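PDB 4FDF: cyclic pyranopterin monophosphate synthase 2 from Mycobacterium tuberculosis, which probably converts (8S)-3',8-cyclo-7,8-dihydroguanosine 5'-triphosphate to cyclic pyranopterin monophosphate, releasing diphosphate, in the biosynthesis of molybdopterin. Local coordinates for residues Ala124-Ala127 against Val128-Ala132; Ser48-Val51 against Val52-Ser56. All coordinates share one frame; numbering follows the deposited sequence.

Contact 1. Residues Ala124-Ala127 against Val128-Ala132; sequences ALTA and VSVAA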
loop_
_atom_site.group_PDB
_atom_site.type_symbol
_atom_site.label_atom_id
_atom_site.label_comp_id
_atom_site.label_asym_id
_atom_site.label_seq_id
_atom_site.Cartn_x
_atom_site.Cartn_y
_atom_site.Cartn_z
ATOM N N ALA B 124 -3.030 1.180 18.031
ATOM C CA ALA B 124 -3.786 2.182 18.767
ATOM C C ALA B 124 -3.149 3.575 18.652
ATOM O O ALA B 124 -3.852 4.559 18.382
ATOM C CB ALA B 124 -3.952 1.778 20.237
ATOM N N LEU B 125 -1.833 3.652 18.852
ATOM C CA LEU B 125 -1.092 4.918 18.727
ATOM C C LEU B 125 -1.105 5.485 17.297
ATOM O O LEU B 125 -1.218 6.701 17.103
ATOM C CB LEU B 125 0.354 4.734 19.191
ATOM C CG LEU B 125 0.583 4.513 20.682
ATOM C CD1 LEU B 125 1.972 3.913 20.896
ATOM C CD2 LEU B 125 0.408 5.797 21.490
ATOM N N THR B 126 -0.993 4.598 16.313
ATOM C CA THR B 126 -1.012 4.965 14.894
ATOM C C THR B 126 -2.370 5.571 14.483
ATOM O O THR B 126 -2.430 6.609 13.796
ATOM C CB THR B 126 -0.628 3.731 14.032
ATOM O OG1 THR B 126 0.726 3.352 14.333
ATOM C CG2 THR B 126 -0.746 4.005 12.556
ATOM N N ALA B 127 -3.450 4.924 14.924
ATOM C CA ALA B 127 -4.818 5.402 14.718
ATOM C C ALA B 127 -5.026 6.786 15.324
ATOM O O ALA B 127 -5.503 7.698 14.658
ATOM C CB ALA B 127 -5.821 4.402 15.311
ATOM N N VAL B 128 -4.635 6.953 16.581
ATOM C CA VAL B 128 -4.727 8.249 17.243
ATOM C C VAL B 128 -3.928 9.259 16.434
ATOM O O VAL B 128 -4.379 10.366 16.140
ATOM C CB VAL B 128 -4.183 8.171 18.692
ATOM C CG1 VAL B 128 -3.819 9.571 19.236
ATOM C CG2 VAL B 128 -5.192 7.491 19.607
ATOM N N SER B 129 -2.746 8.834 16.031
ATOM C CA SER B 129 -1.838 9.686 15.319
ATOM C C SER B 129 -2.386 10.133 13.979
ATOM O O SER B 129 -2.390 11.339 13.679
ATOM C CB SER B 129 -0.536 8.938 15.147
ATOM O OG SER B 129 0.452 9.817 14.645
ATOM N N VAL B 130 -2.881 9.189 13.175
ATOM C CA VAL B 130 -3.392 9.553 11.850
ATOM C C VAL B 130 -4.722 10.317 11.936
ATOM O O VAL B 130 -4.992 11.198 11.112
ATOM C CB VAL B 130 -3.441 8.339 10.877
ATOM C CG1 VAL B 130 -4.128 8.710 9.560
ATOM C CG2 VAL B 130 -2.002 7.835 10.588
ATOM N N ALA B 131 -5.536 10.002 12.940
ATOM C CA ALA B 131 -6.780 10.741 13.187
ATOM C C ALA B 131 -6.507 12.203 13.536
ATOM O O ALA B 131 -7.255 13.086 13.114
ATOM C CB ALA B 131 -7.597 10.070 14.296
ATOM N N ALA B 132 -5.445 12.446 14.308
ATOM C CA ALA B 132 -5.019 13.802 14.674
ATOM C C ALA B 132 -4.507 14.559 13.460
ATOM O O ALA B 132 -4.881 15.707 13.238
ATOM C CB ALA B 132 -3.927 13.751 15.746
#
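A124 O receives the amide of V128 at 3.1 Å, N to O, the first of four successive i to i+4 bonds in the first half of helix 121-139, which packs against the antiparallel sheet of this ferredoxin-like fold. The ladder continues from S129 N to L125 O (2.8 Å), V130 N to T126 O (2.7 Å) and A131 N to A127 O (2.9 Å). The bond to A124 is nearly straight at its hydrogen, 168°, whereas that to L125 is more bent, 147°. These four amides are thus satisfied by carbonyls one turn back, in a stretch whose residues are all buried.

Two threonine hydroxyls also bond to the backbone: T126 OG1 to M122 O, one turn earlier, and T134 OG1 to V130 O, one turn on. M122 belongs to the predicted substrate site.

Around the backbone, A124, L125 and V128 rest on A41 of strand 35-46, T126 and V130 meet helix 65-83, and A127 touches both that helix and A110 of strand 105-116. L125 packs on Y136, and T126 and S129 on L133, of a second subunit, so the same two turns also pack across a subunit interface.

V128 and V130 share a rotamer, each with CG1 anti to its own N (chi1 160° in V128). This leaves CG2 beside the amide and close to the carbonyl that the amide uses: V128 CG2 lies 3.4 Å from A124 O, and V130 CG2 3.5 Å from T126 O.

Contact 2. Residues Ser48-Val51 against Val52-Ser56; sequences SAQV and VALIS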
loop_
_atom_site.group_PDB
_atom_site.type_symbol
_atom_site.label_atom_id
_atom_site.label_comp_id
_atom_site.label_asym_id
_atom_site.label_seq_id
_atom_site.Cartn_x
_atom_site.Cartn_y
_atom_site.Cartn_z
ATOM N N SER B 48 -8.706 26.141 18.312
ATOM C CA SER B 48 -9.344 27.404 18.705
ATOM C C SER B 48 -10.836 27.221 18.960
ATOM O O SER B 48 -11.440 26.250 18.489
ATOM C CB SER B 48 -9.137 28.455 17.619
ATOM O OG SER B 48 -9.838 28.080 16.445
ATOM N N ALA B 49 -11.422 28.164 19.698
ATOM C CA ALA B 49 -12.855 28.148 19.999
ATOM C C ALA B 49 -13.649 28.242 18.709
ATOM O O ALA B 49 -14.698 27.608 18.565
ATOM C CB ALA B 49 -13.229 29.297 20.936
ATOM N N GLN B 50 -13.130 29.034 17.773
ATOM C CA GLN B 50 -13.693 29.118 16.444
ATOM C C GLN B 50 -13.757 27.753 15.749
ATOM O O GLN B 50 -14.780 27.419 15.138
ATOM C CB GLN B 50 -12.890 30.080 15.584
ATOM C CG GLN B 50 -13.692 30.594 14.399
ATOM C CD GLN B 50 -12.845 31.299 13.378
ATOM O OE1 GLN B 50 -11.658 31.575 13.597
ATOM N NE2 GLN B 50 -13.447 31.595 12.248
ATOM N N VAL B 51 -12.672 26.982 15.839
ATOM C CA VAL B 51 -12.623 25.660 15.214
ATOM C C VAL B 51 -13.645 24.725 15.859
ATOM O O VAL B 51 -14.383 24.038 15.156
ATOM C CB VAL B 51 -11.191 25.054 15.200
ATOM C CG1 VAL B 51 -11.224 23.557 14.901
ATOM C CG2 VAL B 51 -10.340 25.756 14.161
ATOM N N VAL B 52 -13.704 24.731 17.188
ATOM C CA VAL B 52 -14.713 23.979 17.931
ATOM C C VAL B 52 -16.107 24.409 17.472
ATOM O O VAL B 52 -16.989 23.571 17.258
ATOM C CB VAL B 52 -14.551 24.161 19.473
ATOM C CG1 VAL B 52 -15.718 23.525 20.239
ATOM C CG2 VAL B 52 -13.235 23.570 19.945
ATOM N N ALA B 53 -16.289 25.716 17.299
ATOM C CA ALA B 53 -17.560 26.262 16.834
ATOM C C ALA B 53 -17.932 25.694 15.465
ATOM O O ALA B 53 -18.999 25.102 15.311
ATOM C CB ALA B 53 -17.523 27.794 16.805
ATOM N N LEU B 54 -17.037 25.840 14.491
ATOM C CA LEU B 54 -17.296 25.352 13.137
ATOM C C LEU B 54 -17.551 23.846 13.072
ATOM O O LEU B 54 -18.247 23.366 12.169
ATOM C CB LEU B 54 -16.180 25.770 12.179
ATOM C CG LEU B 54 -15.943 27.278 11.995
ATOM C CD1 LEU B 54 -14.718 27.518 11.120
ATOM C CD2 LEU B 54 -17.170 28.008 11.425
ATOM N N ILE B 55 -17.004 23.108 14.037
ATOM C CA ILE B 55 -17.241 21.666 14.134
ATOM C C ILE B 55 -18.665 21.354 14.608
ATOM O O ILE B 55 -19.355 20.549 13.987
ATOM C CB ILE B 55 -16.170 20.952 15.003
ATOM C CG1 ILE B 55 -14.873 20.809 14.202
ATOM C CG2 ILE B 55 -16.658 19.573 15.473
ATOM C CD1 ILE B 55 -13.651 20.527 15.036
ATOM N N SER B 56 -19.103 22.003 15.685
ATOM C CA SER B 56 -20.454 21.805 16.216
ATOM C C SER B 56 -21.548 22.271 15.257
ATOM O O SER B 56 -22.639 21.700 15.228
ATOM C CB SER B 56 -20.609 22.496 17.568
ATOM O OG SER B 56 -19.669 21.979 18.496
#
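The torsions of V51 and I55 bring the two side chains together: V51 sends CG1 anti to its backbone N (chi1 165°), while I55 holds CG1 beside its own N (chi1 -76°) and, extended at its second torsion, carries CD1 back down the helix. CD1 of I55 then reaches CG1 of V51 at 3.9 Å, the two branches crossing obliquely. The same methyl lies close to the preceding turn's carbonyl, with I55 CD1 3.6 Å from V51 O. That oxygen accepts I55 N at 3.0 Å through a noticeably bent bond.

Here the short helix 49-57 begins, and S48 is its N-cap. S48 OG swings over the first turn to accept V51 N at 3.1 Å, serving an amide that has no earlier helical carbonyl to use. The cap residue contributes its backbone as well: S48 O takes V52 N at 3.0 Å, in the carbonyl plane and almost straight at 170°. A53 N to A49 O and L54 N to Q50 O carry the ladder on.

Beyond the two segments, V142 meets both Q50 and L54, D143 touches V51, and L60 packs on I55; A49, A53, S56 and also Q50 are exposed to solvent. L54 CG lies obliquely beyond the Q50 oxygen, 3.4 Å from Q50 O. S56 OG gives a weak bond to V52 O, 3.4 Å long.

Contact 2 comes first along the chain, in helix 49-57 directly after strand 35-46; contact 1 follows much later, in helix 121-139 between strands 105-116 and 147-156. Their centres are about 21 Å apart and their nearest atoms about 10 Å, so they do not touch. Both relate to strand 35-46: helix 121-139 packs on it, and helix 49-57 follows it in the chain. Contact 1 sits near the centre of the chain, between sheet, helix 65-83 and a second subunit. Contact 2 lies at the periphery, away from the predicted substrate sites and from other chains of the hexamer, whereas contact 1 adjoins M122 of such a site.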